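Local coordinates for lasso peptide isopeptidase AtxE2 (Asticcacaulis excentricus, PDB 5TXE), which hydrolyses the isopeptide bond of the lasso peptides astexin-2 and astexin-3, converting these threaded substrates into linear peptides, at residues Gly105-Phe110 with Leu144-Gly149; Leu109-Pro114 with Ala126-Gln131. The protein carries 1 engineered substitution. All coordinates share one frame; numbering follows the deposited sequence.

Contact 1 of 2, residues Gly105-Phe110 with Leu144-Gly149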
ATOM      1  N   GLY A 105       6.358 -21.811   5.353  1.00 29.67           N
ATOM      2  CA  GLY A 105       6.183 -21.449   6.780  1.00 27.05           C
ATOM      3  C   GLY A 105       6.609 -20.038   7.148  1.00 28.96           C
ATOM      4  O   GLY A 105       7.121 -19.260   6.335  1.00 26.03           O
ATOM      5  N   GLY A 106       6.368 -19.710   8.403  1.00 28.88           N
ATOM      6  CA  GLY A 106       6.654 -18.417   8.942  1.00 28.71           C
ATOM      7  C   GLY A 106       5.376 -17.654   9.288  1.00 27.32           C
ATOM      8  O   GLY A 106       4.295 -17.957   8.781  1.00 22.03           O
ATOM      9  N   GLU A 107       5.567 -16.656  10.153  1.00 24.48           N
ATOM     10  CA  GLU A 107       4.529 -15.759  10.591  1.00 24.44           C
ATOM     11  C   GLU A 107       4.512 -14.478   9.737  1.00 27.04           C
ATOM     12  O   GLU A 107       5.523 -14.109   9.120  1.00 25.89           O
ATOM     13  CB  GLU A 107       4.783 -15.366  12.029  1.00 26.16           C
ATOM     14  CG  GLU A 107       4.488 -16.441  13.059  1.00 29.72           C
ATOM     15  CD  GLU A 107       4.921 -16.052  14.480  1.00 38.46           C
ATOM     16  OE1 GLU A 107       5.760 -15.171  14.693  1.00 36.38           O
ATOM     17  OE2 GLU A 107       4.445 -16.666  15.450  1.00 48.64           O
ATOM     18  N   TYR A 108       3.385 -13.766   9.777  1.00 26.42           N
ATOM     19  CA  TYR A 108       3.223 -12.512   9.069  1.00 24.48           C
ATOM     20  C   TYR A 108       4.153 -11.522   9.705  1.00 24.18           C
ATOM     21  O   TYR A 108       4.014 -11.192  10.848  1.00 25.86           O
ATOM     22  CB  TYR A 108       1.776 -12.064   9.128  1.00 24.11           C
ATOM     23  CG  TYR A 108       1.353 -10.904   8.270  1.00 22.29           C
ATOM     24  CD1 TYR A 108       1.622  -9.607   8.666  1.00 23.46           C
ATOM     25  CD2 TYR A 108       0.580 -11.094   7.156  1.00 22.20           C
ATOM     26  CE1 TYR A 108       1.170  -8.531   7.950  1.00 25.69           C
ATOM     27  CE2 TYR A 108       0.122 -10.003   6.394  1.00 22.68           C
ATOM     28  CZ  TYR A 108       0.422  -8.726   6.784  1.00 25.96           C
ATOM     29  OH  TYR A 108       0.013  -7.595   6.081  1.00 26.93           O
ATOM     30  N   LEU A 109       5.136 -11.084   8.924  1.00 23.89           N
ATOM     31  CA  LEU A 109       6.202 -10.207   9.383  1.00 25.59           C
ATOM     32  C   LEU A 109       5.874  -8.756   9.004  1.00 22.92           C
ATOM     33  O   LEU A 109       5.823  -8.392   7.829  1.00 21.18           O
ATOM     34  CB  LEU A 109       7.526 -10.657   8.778  1.00 25.41           C
ATOM     35  CG  LEU A 109       8.810 -10.233   9.456  1.00 27.67           C
ATOM     36  CD1 LEU A 109      10.004 -10.826   8.739  1.00 29.76           C
ATOM     37  CD2 LEU A 109       8.986  -8.730   9.522  1.00 32.15           C
ATOM     38  N   PHE A 110       5.622  -7.929  10.004  1.00 22.97           N
ATOM     39  CA  PHE A 110       5.175  -6.586   9.734  1.00 24.49           C
ATOM     40  C   PHE A 110       6.304  -5.707   9.170  1.00 24.83           C
ATOM     41  O   PHE A 110       7.425  -5.767   9.637  1.00 24.93           O
ATOM     42  CB  PHE A 110       4.634  -5.938  10.998  1.00 23.50           C
ATOM     43  CG  PHE A 110       3.323  -6.505  11.435  1.00 23.14           C
ATOM     44  CD1 PHE A 110       2.199  -6.383  10.647  1.00 24.41           C
ATOM     45  CD2 PHE A 110       3.213  -7.174  12.663  1.00 26.62           C
ATOM     46  CE1 PHE A 110       0.971  -6.934  11.021  1.00 23.14           C
ATOM     47  CE2 PHE A 110       1.999  -7.726  13.054  1.00 26.80           C
ATOM     48  CZ  PHE A 110       0.883  -7.609  12.213  1.00 25.69           C
ATOM     49  N   LEU A 144      14.919 -13.212   5.477  1.00 28.10           N
ATOM     50  CA  LEU A 144      14.299 -13.062   6.789  1.00 27.25           C
ATOM     51  C   LEU A 144      12.982 -13.843   6.901  1.00 24.52           C
ATOM     52  O   LEU A 144      12.252 -13.976   5.927  1.00 25.05           O
ATOM     53  CB  LEU A 144      13.983 -11.587   7.053  1.00 27.56           C
ATOM     54  CG  LEU A 144      15.161 -10.622   6.902  1.00 26.96           C
ATOM     55  CD1 LEU A 144      14.665  -9.216   7.173  1.00 27.08           C
ATOM     56  CD2 LEU A 144      16.275 -11.004   7.841  1.00 26.53           C
ATOM     57  N   ARG A 145      12.718 -14.363   8.087  1.00 26.13           N
ATOM     58  CA  ARG A 145      11.501 -15.104   8.364  1.00 25.44           C
ATOM     59  C   ARG A 145      11.257 -15.128   9.832  1.00 24.42           C
ATOM     60  O   ARG A 145      12.176 -15.318  10.641  1.00 25.23           O
ATOM     61  CB  ARG A 145      11.598 -16.521   7.813  1.00 29.90           C
ATOM     62  CG  ARG A 145      10.674 -17.504   8.508  1.00 30.97           C
ATOM     63  CD  ARG A 145      10.621 -18.886   7.872  1.00 29.12           C
ATOM     64  NE  ARG A 145       9.892 -19.797   8.752  1.00 28.35           N
ATOM     65  CZ  ARG A 145       9.493 -21.035   8.427  1.00 30.19           C
ATOM     66  NH1 ARG A 145       9.838 -21.611   7.266  1.00 28.19           N
ATOM     67  NH2 ARG A 145       8.777 -21.709   9.318  1.00 27.75           N
ATOM     68  N   GLN A 146       9.998 -14.887  10.199  1.00 24.52           N
ATOM     69  CA  GLN A 146       9.594 -14.785  11.598  1.00 24.37           C
ATOM     70  C   GLN A 146       8.898 -16.066  12.120  1.00 24.74           C
ATOM     71  O   GLN A 146       7.997 -16.584  11.466  1.00 25.25           O
ATOM     72  CB  GLN A 146       8.610 -13.635  11.731  1.00 27.01           C
ATOM     73  CG  GLN A 146       8.161 -13.373  13.158  1.00 27.54           C
ATOM     74  CD  GLN A 146       7.268 -12.123  13.275  1.00 29.66           C
ATOM     75  OE1 GLN A 146       7.622 -11.039  12.815  1.00 30.32           O
ATOM     76  NE2 GLN A 146       6.124 -12.274  13.906  1.00 27.98           N
ATOM     77  N   ASP A 147       9.297 -16.533  13.306  1.00 26.80           N
ATOM     78  CA  ASP A 147       8.603 -17.620  13.995  1.00 27.93           C
ATOM     79  C   ASP A 147       8.654 -17.327  15.469  1.00 27.78           C
ATOM     80  O   ASP A 147       9.690 -16.882  16.008  1.00 26.81           O
ATOM     81  CB  ASP A 147       9.236 -18.990  13.733  1.00 31.51           C
ATOM     82  CG  ASP A 147       9.166 -19.413  12.269  1.00 33.22           C
ATOM     83  OD1 ASP A 147      10.104 -19.103  11.490  1.00 30.30           O
ATOM     84  OD2 ASP A 147       8.195 -20.098  11.895  1.00 34.91           O
ATOM     85  N   GLN A 148       7.535 -17.571  16.159  1.00 29.26           N
ATOM     86  CA  GLN A 148       7.430 -17.231  17.590  1.00 35.78           C
ATOM     87  C   GLN A 148       7.819 -15.793  17.889  1.00 33.75           C
ATOM     88  O   GLN A 148       8.481 -15.498  18.898  1.00 33.13           O
ATOM     89  CB  GLN A 148       8.298 -18.121  18.514  1.00 41.10           C
ATOM     90  CG  GLN A 148       7.667 -19.416  18.949  1.00 50.76           C
ATOM     91  CD  GLN A 148       7.622 -20.389  17.826  1.00 57.05           C
ATOM     92  OE1 GLN A 148       8.645 -20.643  17.170  1.00 66.75           O
ATOM     93  NE2 GLN A 148       6.435 -20.946  17.570  1.00 58.95           N
ATOM     94  N   GLY A 149       7.385 -14.884  17.043  1.00 33.90           N
ATOM     95  CA  GLY A 149       7.580 -13.482  17.354  1.00 32.23           C
ATOM     96  C   GLY A 149       8.983 -13.000  17.055  1.00 32.32           C
ATOM     97  O   GLY A 149       9.278 -11.879  17.339  1.00 31.53           O
TER
HETATM   98  O   HOH W   1       7.907 -14.849   8.162  1.00 25.44           O
HETATM   99  O   HOH W   2       6.319  -8.787  12.653  1.00 25.97           O

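Contact 2 of 2, residues Leu109-Pro114 with Ala126-Gln131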
ATOM      1  N   LEU A 109       5.136 -11.084   8.924  1.00 23.89           N
ATOM      2  CA  LEU A 109       6.202 -10.207   9.383  1.00 25.59           C
ATOM      3  C   LEU A 109       5.874  -8.756   9.004  1.00 22.92           C
ATOM      4  O   LEU A 109       5.823  -8.392   7.829  1.00 21.18           O
ATOM      5  CB  LEU A 109       7.526 -10.657   8.778  1.00 25.41           C
ATOM      6  CG  LEU A 109       8.810 -10.233   9.456  1.00 27.67           C
ATOM      7  CD1 LEU A 109      10.004 -10.826   8.739  1.00 29.76           C
ATOM      8  CD2 LEU A 109       8.986  -8.730   9.522  1.00 32.15           C
ATOM      9  N   PHE A 110       5.622  -7.929  10.004  1.00 22.97           N
ATOM     10  CA  PHE A 110       5.175  -6.586   9.734  1.00 24.49           C
ATOM     11  C   PHE A 110       6.304  -5.707   9.170  1.00 24.83           C
ATOM     12  O   PHE A 110       7.425  -5.767   9.637  1.00 24.93           O
ATOM     13  CB  PHE A 110       4.634  -5.938  10.998  1.00 23.50           C
ATOM     14  CG  PHE A 110       3.323  -6.505  11.435  1.00 23.14           C
ATOM     15  CD1 PHE A 110       2.199  -6.383  10.647  1.00 24.41           C
ATOM     16  CD2 PHE A 110       3.213  -7.174  12.663  1.00 26.62           C
ATOM     17  CE1 PHE A 110       0.971  -6.934  11.021  1.00 23.14           C
ATOM     18  CE2 PHE A 110       1.999  -7.726  13.054  1.00 26.80           C
ATOM     19  CZ  PHE A 110       0.883  -7.609  12.213  1.00 25.69           C
ATOM     20  N   TRP A 111       5.958  -4.845   8.234  1.00 22.68           N
ATOM     21  CA  TRP A 111       6.864  -3.804   7.800  1.00 24.76           C
ATOM     22  C   TRP A 111       6.860  -2.718   8.841  1.00 23.97           C
ATOM     23  O   TRP A 111       5.820  -2.136   9.097  1.00 26.08           O
ATOM     24  CB  TRP A 111       6.347  -3.249   6.464  1.00 26.07           C
ATOM     25  CG  TRP A 111       7.275  -2.308   5.732  1.00 29.41           C
ATOM     26  CD1 TRP A 111       8.471  -1.794   6.168  1.00 31.45           C
ATOM     27  CD2 TRP A 111       7.055  -1.761   4.424  1.00 31.64           C
ATOM     28  NE1 TRP A 111       8.990  -0.959   5.205  1.00 29.02           N
ATOM     29  CE2 TRP A 111       8.138  -0.926   4.133  1.00 31.47           C
ATOM     30  CE3 TRP A 111       6.032  -1.898   3.471  1.00 30.45           C
ATOM     31  CZ2 TRP A 111       8.276  -0.293   2.895  1.00 32.47           C
ATOM     32  CZ3 TRP A 111       6.139  -1.227   2.269  1.00 31.92           C
ATOM     33  CH2 TRP A 111       7.260  -0.435   1.993  1.00 30.82           C
ATOM     34  N   THR A 112       7.985  -2.460   9.488  1.00 25.74           N
ATOM     35  CA  THR A 112       8.059  -1.397  10.475  1.00 27.51           C
ATOM     36  C   THR A 112       9.216  -0.513  10.152  1.00 28.89           C
ATOM     37  O   THR A 112      10.179  -0.951   9.545  1.00 29.21           O
ATOM     38  CB  THR A 112       8.260  -1.910  11.952  1.00 33.25           C
ATOM     39  OG1 THR A 112       9.444  -2.700  12.086  1.00 33.07           O
ATOM     40  CG2 THR A 112       7.055  -2.712  12.407  1.00 34.81           C
ATOM     41  N   ILE A 113       9.110   0.752  10.526  1.00 31.57           N
ATOM     42  CA  ILE A 113      10.198   1.734  10.347  1.00 30.44           C
ATOM     43  C   ILE A 113      10.229   2.727  11.513  1.00 30.47           C
ATOM     44  O   ILE A 113       9.222   2.868  12.255  1.00 31.91           O
ATOM     45  CB  ILE A 113      10.005   2.591   9.053  1.00 35.03           C
ATOM     46  CG1 ILE A 113       8.662   3.338   9.070  1.00 38.60           C
ATOM     47  CG2 ILE A 113      10.117   1.767   7.788  1.00 33.69           C
ATOM     48  CD1 ILE A 113       8.615   4.524   8.080  1.00 42.19           C
ATOM     49  N   PRO A 114      11.353   3.445  11.674  1.00 29.57           N
ATOM     50  CA  PRO A 114      11.373   4.594  12.555  1.00 29.44           C
ATOM     51  C   PRO A 114      10.513   5.688  11.932  1.00 27.27           C
ATOM     52  O   PRO A 114      10.485   5.806  10.738  1.00 27.15           O
ATOM     53  CB  PRO A 114      12.833   5.039  12.547  1.00 30.16           C
ATOM     54  CG  PRO A 114      13.614   3.898  11.997  1.00 32.83           C
ATOM     55  CD  PRO A 114      12.670   3.173  11.068  1.00 32.75           C
ATOM     56  N   ALA A 126       0.893  -3.659   7.033  1.00 21.38           N
ATOM     57  CA  ALA A 126       1.350  -4.263   5.801  1.00 21.32           C
ATOM     58  C   ALA A 126       2.517  -5.215   6.107  1.00 23.00           C
ATOM     59  O   ALA A 126       3.322  -4.962   6.985  1.00 22.98           O
ATOM     60  CB  ALA A 126       1.843  -3.179   4.870  1.00 23.31           C
ATOM     61  N   ASN A 127       2.617  -6.279   5.332  1.00 23.44           N
ATOM     62  CA  ASN A 127       3.772  -7.182   5.389  1.00 26.05           C
ATOM     63  C   ASN A 127       5.028  -6.663   4.742  1.00 22.50           C
ATOM     64  O   ASN A 127       5.011  -5.973   3.700  1.00 26.94           O
ATOM     65  CB  ASN A 127       3.386  -8.538   4.760  1.00 29.62           C
ATOM     66  CG  ASN A 127       2.900  -8.415   3.315  1.00 30.11           C
ATOM     67  OD1 ASN A 127       2.110  -7.515   2.944  1.00 33.22           O
ATOM     68  ND2 ASN A 127       3.364  -9.322   2.499  1.00 35.63           N
ATOM     69  N   LEU A 128       6.137  -7.008   5.345  1.00 22.95           N
ATOM     70  CA  LEU A 128       7.462  -6.692   4.779  1.00 23.47           C
ATOM     71  C   LEU A 128       7.679  -7.510   3.544  1.00 22.82           C
ATOM     72  O   LEU A 128       7.402  -8.703   3.546  1.00 25.09           O
ATOM     73  CB  LEU A 128       8.543  -7.105   5.748  1.00 25.04           C
ATOM     74  CG  LEU A 128       9.994  -6.741   5.403  1.00 26.36           C
ATOM     75  CD1 LEU A 128      10.217  -5.229   5.424  1.00 26.73           C
ATOM     76  CD2 LEU A 128      10.947  -7.416   6.374  1.00 23.41           C
ATOM     77  N   THR A 129       8.111  -6.866   2.475  1.00 22.71           N
ATOM     78  CA  THR A 129       8.523  -7.543   1.267  1.00 22.70           C
ATOM     79  C   THR A 129       9.806  -8.332   1.559  1.00 23.86           C
ATOM     80  O   THR A 129      10.784  -7.792   2.081  1.00 21.97           O
ATOM     81  CB  THR A 129       8.789  -6.548   0.143  1.00 23.38           C
ATOM     82  OG1 THR A 129       7.569  -5.956  -0.252  1.00 24.71           O
ATOM     83  CG2 THR A 129       9.311  -7.272  -1.115  1.00 27.24           C
ATOM     84  N   ILE A 130       9.793  -9.622   1.260  1.00 24.91           N
ATOM     85  CA  ILE A 130      10.948 -10.461   1.588  1.00 25.37           C
ATOM     86  C   ILE A 130      11.723 -10.664   0.270  1.00 28.52           C
ATOM     87  O   ILE A 130      11.234 -11.337  -0.684  1.00 28.66           O
ATOM     88  CB  ILE A 130      10.514 -11.831   2.149  1.00 26.99           C
ATOM     89  CG1 ILE A 130       9.635 -11.671   3.403  1.00 26.46           C
ATOM     90  CG2 ILE A 130      11.737 -12.728   2.412  1.00 30.07           C
ATOM     91  CD1 ILE A 130      10.368 -10.996   4.554  1.00 29.23           C
ATOM     92  N   GLN A 131      12.919 -10.111   0.259  1.00 27.84           N
ATOM     93  CA  GLN A 131      13.823 -10.285  -0.860  1.00 35.32           C
ATOM     94  C   GLN A 131      14.863 -11.354  -0.561  1.00 28.35           C
ATOM     95  O   GLN A 131      15.647 -11.205   0.347  1.00 29.06           O
ATOM     96  CB  GLN A 131      14.543  -8.985  -1.227  1.00 40.59           C
ATOM     97  CG  GLN A 131      14.941  -9.070  -2.713  1.00 45.11           C
ATOM     98  CD  GLN A 131      15.669  -7.842  -3.289  1.00 46.36           C
ATOM     99  OE1 GLN A 131      16.197  -6.962  -2.563  1.00 40.87           O
ATOM    100  NE2 GLN A 131      15.702  -7.793  -4.621  1.00 51.58           N
TER
HETATM  101  O   HOH W   3       3.353  -3.188   9.241  1.00 18.69           O

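Contact 1 of 2, residues Gly105-Phe110 with Leu144-Gly149
At the tip of hairpin 140-157, in a four-stranded antiparallel sheet that is probably a beta-propeller blade, as in prolyl oligopeptidase relatives, the carboxylate of Glu107 reaches Gln146 and Gly149. Glu107 OE1 accepts two bonds: from Gly149 N, 2.9 Å away on the syn side, and from Gln146 NE2, 3.0 Å away on the anti side and well out of the carboxylate plane. The amide plane stands almost perpendicular (83°) to the carboxylate. Gln148 and Gly149 form the type I' turn of this beta hairpin, so Glu107 ties the turn to the loop after strand 100-104. Glu107 N bonds to Gln146 O at 2.8 Å. One water links Glu107 O to Gln146 N, another Gln146 OE1 to Phe110 N. One residue before Gln146, Arg145, its CG anti to the backbone N (chi1 157°) and its chain extended to NE, lays its guanidinium flat over the Gly105-Gly106 peptide, with Arg145 CZ 3.3 Å from Gly105 C. Side-on bonds to Asp147, Arg145 NE to OD1 at 2.8 Å and NH2 to OD2 at 3.1 Å, fix its rotation; Asp103 holds NH1. An alanine here is likely to leave both aspartates without their mate and the glycine peptide uncovered.

Contact 2 of 2, residues Leu109-Pro114 with Ala126-Gln131
Leu128 sits between Leu109 and Trp111 and meets each with a different methyl. Its first torsion places CG opposite the backbone N (chi1 -174°), and the branches fork from there. Leu128 CD2 lies alongside Leu109, the two side chains pointing the same way, with Leu128 CD2 and Leu109 CD2 3.9 Å apart. Leu128 CD1 turns to the tryptophan, where the side chains cross at about a right angle and the methyl approaches the indole obliquely, 3.9 Å from Trp111 CD1. The other methyl of Leu109, CD1, extends the apolar row to Ile130 CD1 at 4.2 Å.

The two backbones are bridged at Phe110 and Asn127. Leu128 N donates to Leu109 O over 2.9 Å and Trp111 N donates to Ala126 O over 2.9 Å, both bonds nearly straight (175° and 177°). Leu109 O also receives a CA-H...O contact from Asn127. Ala126 O is engaged a second time, by a water that also donates to Trp111 O, and the edge of the Phe110 ring passes close to it. The same ring meets His637 and Trp641 edge-to-face.

On the substrate side, Trp111, Ile113 and Ala126 pack on apolar side chains of the bound astexin-3 peptide, and Thr51 both touches Trp111 and hydrogen-bonds to Asn127 O. Across this contact the direct hydrogen bonds run between main-chain atoms, while the side chains meet through hydrocarbon. At the three residues that reach the bound peptide the packing is apolar, consistent with an enzyme that makes few specific contacts and recognises the knotted shape of its substrate.

Overall arrangement
Contacts 1 and 2 share Leu109 and Phe110, and their centres lie 10 Å apart. From these two residues the long loop after strand 100-104 reaches outward to the hairpin tip in contact 1 and inward to its own returning limb in contact 2. Tyr108 connects the two: its hydroxyl hydrogen-bonds to Gly125 O and packs against Ala126 and Asn127, while Leu144 CD1 touches Leu128 CD2 at 4.2 Å. Contact 2 is nearer the active site, with the side chain of Ala126 about 8 Å from that of His638, a probable charge-relay residue, and about 11 Å from that of Ala527, the engineered replacement of the nucleophile. The Tyr108 side chain lies about 11 Å from that of His638.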